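Local coordinates for protein thiosulfate sulfurtransferase TUM1 (PDB 3UTN) that relays persulfide sulfur from NFS1 to UBA4 for 2-thiolation of the wobble uridine of tRNAs and catalyses sulfur transfer from thiosulfate to cyanide, at residues V36-V39 with A40-V44; D103-N107 with L108-K112; D120-G123 with N124-S127; M191-L194 with V195-G198. One frame throughout, in Å; residues are numbered along the deposited sequence. Where two conformers were deposited one is given.

Contact 1: V36-V39 with A40-V44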
loop_
_atom_site.group_PDB
_atom_site.type_symbol
_atom_site.label_atom_id
_atom_site.label_comp_id
_atom_site.label_asym_id
_atom_site.label_seq_id
_atom_site.Cartn_x
_atom_site.Cartn_y
_atom_site.Cartn_z
ATOM N N VAL A 36 -13.907 14.369 -6.841
ATOM C CA VAL A 36 -14.492 15.151 -7.927
ATOM C C VAL A 36 -14.540 16.615 -7.528
ATOM O O VAL A 36 -14.329 17.495 -8.361
ATOM C CB VAL A 36 -15.870 14.641 -8.392
ATOM C CG1 VAL A 36 -15.726 13.256 -8.999
ATOM C CG2 VAL A 36 -16.881 14.640 -7.260
ATOM N N LYS A 37 -14.775 16.861 -6.241
ATOM C CA LYS A 37 -14.722 18.213 -5.715
ATOM C C LYS A 37 -13.329 18.763 -5.976
ATOM O O LYS A 37 -13.172 19.852 -6.510
ATOM C CB LYS A 37 -15.037 18.240 -4.225
ATOM C CG LYS A 37 -15.107 19.648 -3.670
ATOM C CD LYS A 37 -15.255 19.664 -2.164
ATOM C CE LYS A 37 -15.291 21.105 -1.692
ATOM N NZ LYS A 37 -15.791 21.194 -0.300
ATOM N N LEU A 38 -12.324 17.979 -5.613
ATOM C CA LEU A 38 -10.940 18.359 -5.840
ATOM C C LEU A 38 -10.721 18.649 -7.316
ATOM O O LEU A 38 -10.233 19.718 -7.674
ATOM C CB LEU A 38 -9.996 17.263 -5.357
ATOM C CG LEU A 38 -8.500 17.451 -5.599
ATOM C CD1 LEU A 38 -7.931 18.548 -4.717
ATOM C CD2 LEU A 38 -7.802 16.129 -5.343
ATOM N N VAL A 39 -11.112 17.711 -8.171
ATOM C CA VAL A 39 -10.950 17.881 -9.606
ATOM C C VAL A 39 -11.666 19.134 -10.079
ATOM O O VAL A 39 -11.087 19.955 -10.774
ATOM C CB VAL A 39 -11.440 16.654 -10.397
ATOM C CG1 VAL A 39 -11.363 16.913 -11.893
ATOM C CG2 VAL A 39 -10.606 15.440 -10.041
ATOM N N ALA A 40 -12.919 19.283 -9.672
ATOM C CA ALA A 40 -13.729 20.399 -10.120
ATOM C C ALA A 40 -13.159 21.719 -9.638
ATOM O O ALA A 40 -13.199 22.710 -10.352
ATOM C CB ALA A 40 -15.153 20.233 -9.637
ATOM N N SER A 41 -12.626 21.720 -8.422
ATOM C CA SER A 41 -12.168 22.948 -7.793
ATOM C C SER A 41 -10.749 23.291 -8.196
ATOM O O SER A 41 -10.314 24.431 -8.041
ATOM C CB SER A 41 -12.263 22.828 -6.280
ATOM O OG SER A 41 -13.560 22.406 -5.910
ATOM N N GLU A 42 -10.029 22.310 -8.721
ATOM C CA GLU A 42 -8.619 22.503 -8.993
ATOM C C GLU A 42 -8.363 23.501 -10.100
ATOM O O GLU A 42 -8.848 23.346 -11.216
ATOM C CB GLU A 42 -7.924 21.183 -9.294
ATOM C CG GLU A 42 -6.416 21.267 -9.163
ATOM C CD GLU A 42 -5.971 21.876 -7.849
ATOM O OE1 GLU A 42 -6.514 21.489 -6.795
ATOM O OE2 GLU A 42 -5.075 22.745 -7.873
ATOM N N LYS A 43 -7.593 24.529 -9.770
ATOM C CA LYS A 43 -7.261 25.578 -10.718
ATOM C C LYS A 43 -5.761 25.617 -10.957
ATOM O O LYS A 43 -5.306 26.107 -11.989
ATOM C CB LYS A 43 -7.735 26.932 -10.194
ATOM C CG LYS A 43 -9.239 27.040 -10.009
ATOM C CD LYS A 43 -9.616 28.355 -9.340
ATOM C CE LYS A 43 -11.103 28.643 -9.478
ATOM N NZ LYS A 43 -11.496 28.828 -10.904
ATOM N N VAL A 44 -5.001 25.090 -10.001
ATOM C CA VAL A 44 -3.544 25.209 -10.019
ATOM C C VAL A 44 -2.874 23.908 -10.444
ATOM O O VAL A 44 -2.054 23.898 -11.366
ATOM C CB VAL A 44 -2.997 25.668 -8.643
ATOM C CG1 VAL A 44 -1.475 25.760 -8.659
ATOM C CG2 VAL A 44 -3.596 27.011 -8.249
HETATM O O HOH W 1 -9.153 21.382 -6.048
#
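Ser-41 folds its hydroxyl back onto the carbonyl of Lys-37, one turn earlier in helix 32-41. Ser-41 OG donates to Lys-37 O at 2.7 Å from well above the carbonyl plane, while Ser-41 N meets the same oxygen nearly along the C=O axis, also at 2.7 Å. One acceptor thus takes two bonds, and the hydroxyl can do this because chi1 of -52° sets OG opposite the carbonyl carbon and beside its own backbone N. The regular helical bond from Ala-40 N to Val-36 O (2.6 Å) lies just before it. The helix ends after Ser-41: Glu-42 N makes a bent, weak bond to Leu-38 O and a longer one of 3.3 Å to Val-39 O. Water 1 bridges here, giving protons to Leu-38 O at 2.6 Å and to Glu-42 OE1 at 2.7 Å. Glu-42 OE2 accepts from Val-44 N and His-45 N, so the side chain holds the outgoing loop by OE2 and, through the water on OE1, the last helical turn. Packing is slight; the Leu-38 and Glu-42 side chains lie side by side, Leu-38 CD1 3.9 Å from Glu-42 OE1. Both rest on Ile-47 of strand 47-51 and Ile-115 of strand 115-119, and Val-36 leans on the loop at Tyr-156 and Pro-157.

Contact 2: D103-N107 with L108-K112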
loop_
_atom_site.group_PDB
_atom_site.type_symbol
_atom_site.label_atom_id
_atom_site.label_comp_id
_atom_site.label_asym_id
_atom_site.label_seq_id
_atom_site.Cartn_x
_atom_site.Cartn_y
_atom_site.Cartn_z
ATOM N N ASP A 103 11.915 7.686 -13.157
ATOM C CA ASP A 103 11.766 7.277 -14.544
ATOM C C ASP A 103 10.336 6.888 -14.815
ATOM O O ASP A 103 9.773 7.288 -15.821
ATOM C CB ASP A 103 12.714 6.128 -14.880
ATOM C CG ASP A 103 14.156 6.585 -14.960
ATOM O OD1 ASP A 103 14.376 7.810 -14.917
ATOM O OD2 ASP A 103 15.059 5.730 -15.052
ATOM N N ALA A 104 9.751 6.130 -13.894
ATOM C CA ALA A 104 8.355 5.751 -14.000
ATOM C C ALA A 104 7.494 7.000 -14.079
ATOM O O ALA A 104 6.713 7.160 -15.008
ATOM C CB ALA A 104 7.948 4.897 -12.816
ATOM N N MET A 105 7.660 7.892 -13.107
ATOM C CA MET A 105 6.903 9.133 -13.071
ATOM C C MET A 105 7.098 9.914 -14.355
ATOM O O MET A 105 6.139 10.401 -14.950
ATOM C CB MET A 105 7.329 9.984 -11.885
ATOM C CG MET A 105 7.018 9.386 -10.536
ATOM S SD MET A 105 5.299 8.879 -10.399
ATOM C CE MET A 105 5.453 7.124 -10.717
ATOM N N SER A 106 8.355 10.018 -14.771
ATOM C CA SER A 106 8.703 10.686 -16.009
ATOM C C SER A 106 7.987 10.028 -17.180
ATOM O O SER A 106 7.317 10.706 -17.958
ATOM C CB SER A 106 10.221 10.649 -16.218
ATOM O OG SER A 106 10.874 11.351 -15.180
ATOM N N ASN A 107 8.134 8.707 -17.284
ATOM C CA ASN A 107 7.518 7.919 -18.342
ATOM C C ASN A 107 6.016 8.147 -18.401
ATOM O O ASN A 107 5.436 8.222 -19.480
ATOM C CB ASN A 107 7.818 6.432 -18.133
ATOM C CG ASN A 107 7.363 5.574 -19.295
ATOM O OD1 ASN A 107 7.996 5.542 -20.349
ATOM N ND2 ASN A 107 6.264 4.861 -19.100
ATOM N N LEU A 108 5.403 8.278 -17.228
ATOM C CA LEU A 108 3.963 8.471 -17.110
ATOM C C LEU A 108 3.598 9.933 -17.250
ATOM O O LEU A 108 2.426 10.295 -17.224
ATOM C CB LEU A 108 3.474 7.942 -15.766
ATOM C CG LEU A 108 3.687 6.446 -15.557
ATOM C CD1 LEU A 108 3.478 6.094 -14.094
ATOM C CD2 LEU A 108 2.789 5.620 -16.478
ATOM N N GLY A 109 4.616 10.776 -17.376
ATOM C CA GLY A 109 4.405 12.201 -17.512
ATOM C C GLY A 109 3.928 12.850 -16.233
ATOM O O GLY A 109 3.369 13.933 -16.264
ATOM N N VAL A 110 4.142 12.185 -15.103
ATOM C CA VAL A 110 3.781 12.767 -13.821
ATOM C C VAL A 110 4.678 13.973 -13.581
ATOM O O VAL A 110 5.889 13.896 -13.755
ATOM C CB VAL A 110 3.914 11.757 -12.669
ATOM C CG1 VAL A 110 3.695 12.431 -11.326
ATOM C CG2 VAL A 110 2.922 10.630 -12.859
ATOM N N GLN A 111 4.069 15.094 -13.227
ATOM C CA GLN A 111 4.831 16.268 -12.857
ATOM C C GLN A 111 4.840 16.308 -11.348
ATOM O O GLN A 111 3.918 15.806 -10.706
ATOM C CB GLN A 111 4.200 17.541 -13.419
ATOM C CG GLN A 111 4.067 17.585 -14.938
ATOM C CD GLN A 111 5.383 17.838 -15.660
ATOM O OE1 GLN A 111 6.447 17.936 -15.041
ATOM N NE2 GLN A 111 5.312 17.951 -16.983
ATOM N N LYS A 112 5.879 16.900 -10.779
ATOM C CA LYS A 112 5.964 17.045 -9.336
ATOM C C LYS A 112 4.706 17.689 -8.772
ATOM O O LYS A 112 4.250 17.319 -7.703
ATOM C CB LYS A 112 7.186 17.877 -8.950
ATOM C CG LYS A 112 7.479 17.889 -7.457
ATOM C CD LYS A 112 7.818 16.495 -6.939
ATOM C CE LYS A 112 8.981 15.877 -7.692
ATOM N NZ LYS A 112 10.207 16.705 -7.545
#
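Leu-108 closes over the carbonyl of Ala-104: its backbone N donates to Ala-104 O at 2.8 Å, and its side chain starts out past the same oxygen, with CG 3.2 Å from Ala-104 O. With CG opposite the carbonyl carbon (chi1 -62°), the branch reaches down the helix flank, where Leu-108 CD1 meets the methyl end of the Met-105 side chain, CE, at 4.0 Å. Beyond the helix the same leucine touches Ile-77 of strand 77-78. Cut back to an alanine, the residue would probably leave Met-105 CE without its neighbour and open a gap between helix 98-107 and that strand. Gly-109 then leaves the helical path with a phi of 71°, a value that favours glycine, and ends helix 98-107 in a Schellman motif. Gly-109 N donates to Ser-106 O at 2.8 Å, and its own carbonyl is taken by Arg-46. Val-110 makes the bond of the motif that spans more residues, from its N back to Met-105 O at 2.7 Å. Its side chain lies beside that of Met-105, pointing the same way; the methionine's bend at chi2 brings SD to 3.8 Å from Val-110 CG2, and the chi3 turn sets CE on the Leu-108 side. Val-110 also packs on Ile-77, beside Leu-108.

Contact 3: D120-G123 with N124-S127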
loop_
_atom_site.group_PDB
_atom_site.type_symbol
_atom_site.label_atom_id
_atom_site.label_comp_id
_atom_site.label_asym_id
_atom_site.label_seq_id
_atom_site.Cartn_x
_atom_site.Cartn_y
_atom_site.Cartn_z
ATOM N N ASP A 120 -7.106 1.786 -7.238
ATOM C CA ASP A 120 -6.918 0.541 -7.924
ATOM C C ASP A 120 -8.288 -0.052 -8.119
ATOM O O ASP A 120 -9.262 0.425 -7.532
ATOM C CB ASP A 120 -5.966 -0.374 -7.149
ATOM C CG ASP A 120 -6.476 -0.743 -5.783
ATOM O OD1 ASP A 120 -7.703 -0.778 -5.569
ATOM O OD2 ASP A 120 -5.639 -1.027 -4.913
ATOM N N ARG A 121 -8.372 -1.080 -8.945
ATOM C CA ARG A 121 -9.662 -1.655 -9.267
ATOM C C ARG A 121 -10.116 -2.645 -8.230
ATOM O O ARG A 121 -11.274 -3.041 -8.217
ATOM C CB ARG A 121 -9.611 -2.308 -10.633
ATOM C CG ARG A 121 -9.333 -1.289 -11.702
ATOM C CD ARG A 121 -9.184 -1.920 -13.061
ATOM N NE ARG A 121 -8.862 -0.877 -14.019
ATOM C CZ ARG A 121 -9.747 -0.023 -14.517
ATOM N NH1 ARG A 121 -11.018 -0.093 -14.159
ATOM N NH2 ARG A 121 -9.357 0.902 -15.376
ATOM N N VAL A 122 -9.202 -3.050 -7.362
ATOM C CA VAL A 122 -9.522 -4.067 -6.375
ATOM C C VAL A 122 -10.228 -3.429 -5.195
ATOM O O VAL A 122 -11.271 -3.905 -4.749
ATOM C CB VAL A 122 -8.267 -4.824 -5.919
ATOM C CG1 VAL A 122 -8.605 -5.821 -4.816
ATOM C CG2 VAL A 122 -7.650 -5.535 -7.106
ATOM N N GLY A 123 -9.666 -2.333 -4.713
ATOM C CA GLY A 123 -10.221 -1.643 -3.573
ATOM C C GLY A 123 -9.177 -1.581 -2.496
ATOM O O GLY A 123 -9.098 -2.465 -1.650
ATOM N N ASN A 124 -8.352 -0.546 -2.553
ATOM C CA ASN A 124 -7.325 -0.339 -1.542
ATOM C C ASN A 124 -6.470 -1.555 -1.364
ATOM O O ASN A 124 -6.215 -2.013 -0.252
ATOM C CB ASN A 124 -7.964 0.059 -0.233
ATOM C CG ASN A 124 -8.544 1.427 -0.309
ATOM O OD1 ASN A 124 -7.904 2.327 -0.838
ATOM N ND2 ASN A 124 -9.748 1.600 0.200
ATOM N N PHE A 125 -6.045 -2.080 -2.496
ATOM C CA PHE A 125 -5.274 -3.279 -2.508
ATOM C C PHE A 125 -3.837 -2.924 -2.828
ATOM O O PHE A 125 -2.963 -3.115 -2.010
ATOM C CB PHE A 125 -5.849 -4.231 -3.533
ATOM C CG PHE A 125 -5.184 -5.564 -3.551
ATOM C CD1 PHE A 125 -4.436 -5.956 -4.645
ATOM C CD2 PHE A 125 -5.309 -6.432 -2.473
ATOM C CE1 PHE A 125 -3.815 -7.193 -4.671
ATOM C CE2 PHE A 125 -4.691 -7.673 -2.491
ATOM C CZ PHE A 125 -3.944 -8.054 -3.595
ATOM N N SER A 126 -3.611 -2.384 -4.016
ATOM C CA SER A 126 -2.278 -1.970 -4.423
ATOM C C SER A 126 -2.182 -0.460 -4.415
ATOM O O SER A 126 -1.093 0.107 -4.407
ATOM C CB SER A 126 -2.000 -2.481 -5.825
ATOM O OG SER A 126 -3.054 -2.110 -6.698
ATOM N N SER A 127 -3.332 0.195 -4.449
ATOM C CA SER A 127 -3.344 1.641 -4.477
ATOM C C SER A 127 -2.687 2.235 -3.238
ATOM O O SER A 127 -1.938 3.190 -3.365
ATOM C CB SER A 127 -4.751 2.188 -4.686
ATOM O OG SER A 127 -5.624 1.731 -3.682
#
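Asp-120 holds the loop from Phe-125 to Ser-127 round its carboxylate, in the turn that joins strand 115-119 to helix 127-136 of the first rhodanese domain. By topology this is the counterpart of the loop that carries the persulfide cysteine, Cys-282, in the second domain, and the aspartate probably occupies the cysteine's place. The polar contacts all centre on its two oxygens. Asp-120 OD1 accepts from Gly-123 N at 2.6 Å, an Asx motif, the donor standing on the syn side and 29° out of the carboxylate plane. Three successive amides converge on Asp-120 OD2. Phe-125 N meets the syn lone pair of Asp-120 OD2 at 2.7 Å. Ser-126 N comes in nearly along the C-O bond, 2.6 Å from Asp-120 OD2. Ser-127 N reaches Asp-120 OD2 on the anti side at 2.7 Å, an almost straight bond of 164°. A chi1 of 62° wedges the group between its own N and carbonyl carbon, where it faces this ring of donors; the start of helix 127-136 would probably favour its negative charge further. Put an asparagine in its place, with no charge and an NH2 for one oxygen, and one group of amides would probably be left facing a donor, the loop there losing its anchor. Gly-123 itself adopts backbone angles that exclude a side chain. The apolar part is smaller. Val-122 crosses Phe-125 at a slant, and Trp-59 meets both. Val-122 CG1 presses on Phe-125 CB at 3.4 Å, and Val-122 CG2 reaches the ring at Phe-125 CD1, 4.1 Å away.

Contact 4: M191-L194 with V195-G198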
loop_
_atom_site.group_PDB
_atom_site.type_symbol
_atom_site.label_atom_id
_atom_site.label_comp_id
_atom_site.label_asym_id
_atom_site.label_seq_id
_atom_site.Cartn_x
_atom_site.Cartn_y
_atom_site.Cartn_z
ATOM N N MET A 191 14.417 -4.742 11.159
ATOM C CA MET A 191 13.433 -5.763 11.483
ATOM C C MET A 191 14.092 -6.920 12.198
ATOM O O MET A 191 13.652 -7.340 13.262
ATOM C CB MET A 191 12.752 -6.280 10.221
ATOM C CG MET A 191 11.608 -5.407 9.780
ATOM S SD MET A 191 10.439 -5.117 11.112
ATOM C CE MET A 191 9.615 -6.696 11.257
ATOM N N PHE A 192 15.160 -7.423 11.600
ATOM C CA PHE A 192 15.856 -8.545 12.168
ATOM C C PHE A 192 16.433 -8.210 13.529
ATOM O O PHE A 192 16.251 -8.970 14.459
ATOM C CB PHE A 192 16.947 -9.072 11.248
ATOM C CG PHE A 192 17.565 -10.325 11.752
ATOM C CD1 PHE A 192 16.822 -11.495 11.802
ATOM C CD2 PHE A 192 18.868 -10.331 12.233
ATOM C CE1 PHE A 192 17.380 -12.659 12.287
ATOM C CE2 PHE A 192 19.430 -11.494 12.723
ATOM C CZ PHE A 192 18.684 -12.660 12.752
ATOM N N GLN A 193 17.107 -7.068 13.639
ATOM C CA GLN A 193 17.661 -6.645 14.925
ATOM C C GLN A 193 16.561 -6.548 15.967
ATOM O O GLN A 193 16.713 -7.044 17.075
ATOM C CB GLN A 193 18.422 -5.319 14.815
ATOM C CG GLN A 193 19.015 -4.818 16.133
ATOM C CD GLN A 193 19.792 -5.880 16.914
ATOM O OE1 GLN A 193 20.290 -6.861 16.353
ATOM N NE2 GLN A 193 19.904 -5.677 18.223
ATOM N N LEU A 194 15.449 -5.922 15.595
ATOM C CA LEU A 194 14.313 -5.798 16.493
ATOM C C LEU A 194 13.836 -7.154 16.960
ATOM O O LEU A 194 13.534 -7.346 18.133
ATOM C CB LEU A 194 13.172 -5.042 15.814
ATOM C CG LEU A 194 13.448 -3.548 15.677
ATOM C CD1 LEU A 194 12.466 -2.941 14.695
ATOM C CD2 LEU A 194 13.405 -2.865 17.040
ATOM N N VAL A 195 13.785 -8.098 16.032
ATOM C CA VAL A 195 13.325 -9.431 16.348
ATOM C C VAL A 195 14.412 -10.205 17.070
ATOM O O VAL A 195 14.141 -10.862 18.068
ATOM C CB VAL A 195 12.878 -10.180 15.086
ATOM C CG1 VAL A 195 12.536 -11.622 15.414
ATOM C CG2 VAL A 195 11.679 -9.475 14.484
ATOM N N LYS A 196 15.635 -10.120 16.553
ATOM C CA LYS A 196 16.781 -10.761 17.185
ATOM C C LYS A 196 16.923 -10.272 18.617
ATOM O O LYS A 196 17.170 -11.063 19.515
ATOM C CB LYS A 196 18.062 -10.488 16.399
ATOM C CG LYS A 196 19.282 -11.196 16.958
ATOM C CD LYS A 196 20.514 -10.928 16.112
ATOM C CE LYS A 196 21.727 -11.657 16.673
ATOM N NZ LYS A 196 21.446 -13.096 16.940
ATOM N N SER A 197 16.751 -8.970 18.825
ATOM C CA SER A 197 16.847 -8.389 20.161
ATOM C C SER A 197 15.588 -8.623 20.990
ATOM O O SER A 197 15.559 -8.302 22.176
ATOM C CB SER A 197 17.152 -6.898 20.078
ATOM O OG SER A 197 16.089 -6.218 19.442
ATOM N N GLY A 198 14.556 -9.189 20.363
ATOM C CA GLY A 198 13.289 -9.477 21.041
ATOM C C GLY A 198 12.592 -8.195 21.439
ATOM O O GLY A 198 11.815 -8.168 22.394
#
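Lys-196 lays its aliphatic chain across the ring of Phe-192, one turn back, in the last turn of helix 188-196, which ends at Gly-198 in a Schellman motif. The lysine chain begins at CB, which sits 3.1 Å from Phe-192 O and hangs over one face of the phenyl ring, 4.3 Å from its centroid and 18° off the normal, a CH-pi contact displaced toward the rim. CG continues opposite the backbone N (chi1 -177°), and the extended run carries CD out to the ring's outer atoms: Lys-196 CD is 3.6 Å from Phe-192 CE2. On another side the same carbon has the Gln-193 amide for company, with Gln-193 OE1 at 4.1 Å. CE still follows the extended line; the turn at chi4 (50°) swings only NZ off it. The ring also meets Trp-321 edge-to-face and Tyr-188 at a small interplanar angle. Val-195 and Met-191 turn inward instead, both against Trp-313 of helix 309-317 and Leu-200 of helix 200-203; Met-191 with Leu-194 also reaches Ile-279 of strand 278-281. Gln-193, bent at chi2, brings NE2 back to Ser-197 CB at 3.5 Å. Gly-198, at a positive phi, takes the chain out of the helix, its N bonded to Val-195 O. At this end Gln-193 O receives two bonds from Ser-197, from N and from OG, each of 2.6 Å and from opposite faces of the carbonyl plane.

In the fold
Contacts 1, 2 and 4 are all helix ends, but they differ in finish: contacts 2 and 4 close on a glycine in a Schellman motif, whereas contact 1 runs out into a loop tied by a glutamate and a water. Contact 1 lies at the surface, contacts 2 and 4 are partly buried, and contact 3 is buried near the middle of the chain. The first three belong to the N-terminal half, contact 4 to the catalytic half, with contacts 1 and 4 about 46 Å apart between centres. Contacts 1 and 3 bear on strand 115-119, one packing on it, the other leaving it. Serine hydroxyls grip helix carbonyls in contacts 1 and 4; in contact 3 a carboxylate gathers amides instead.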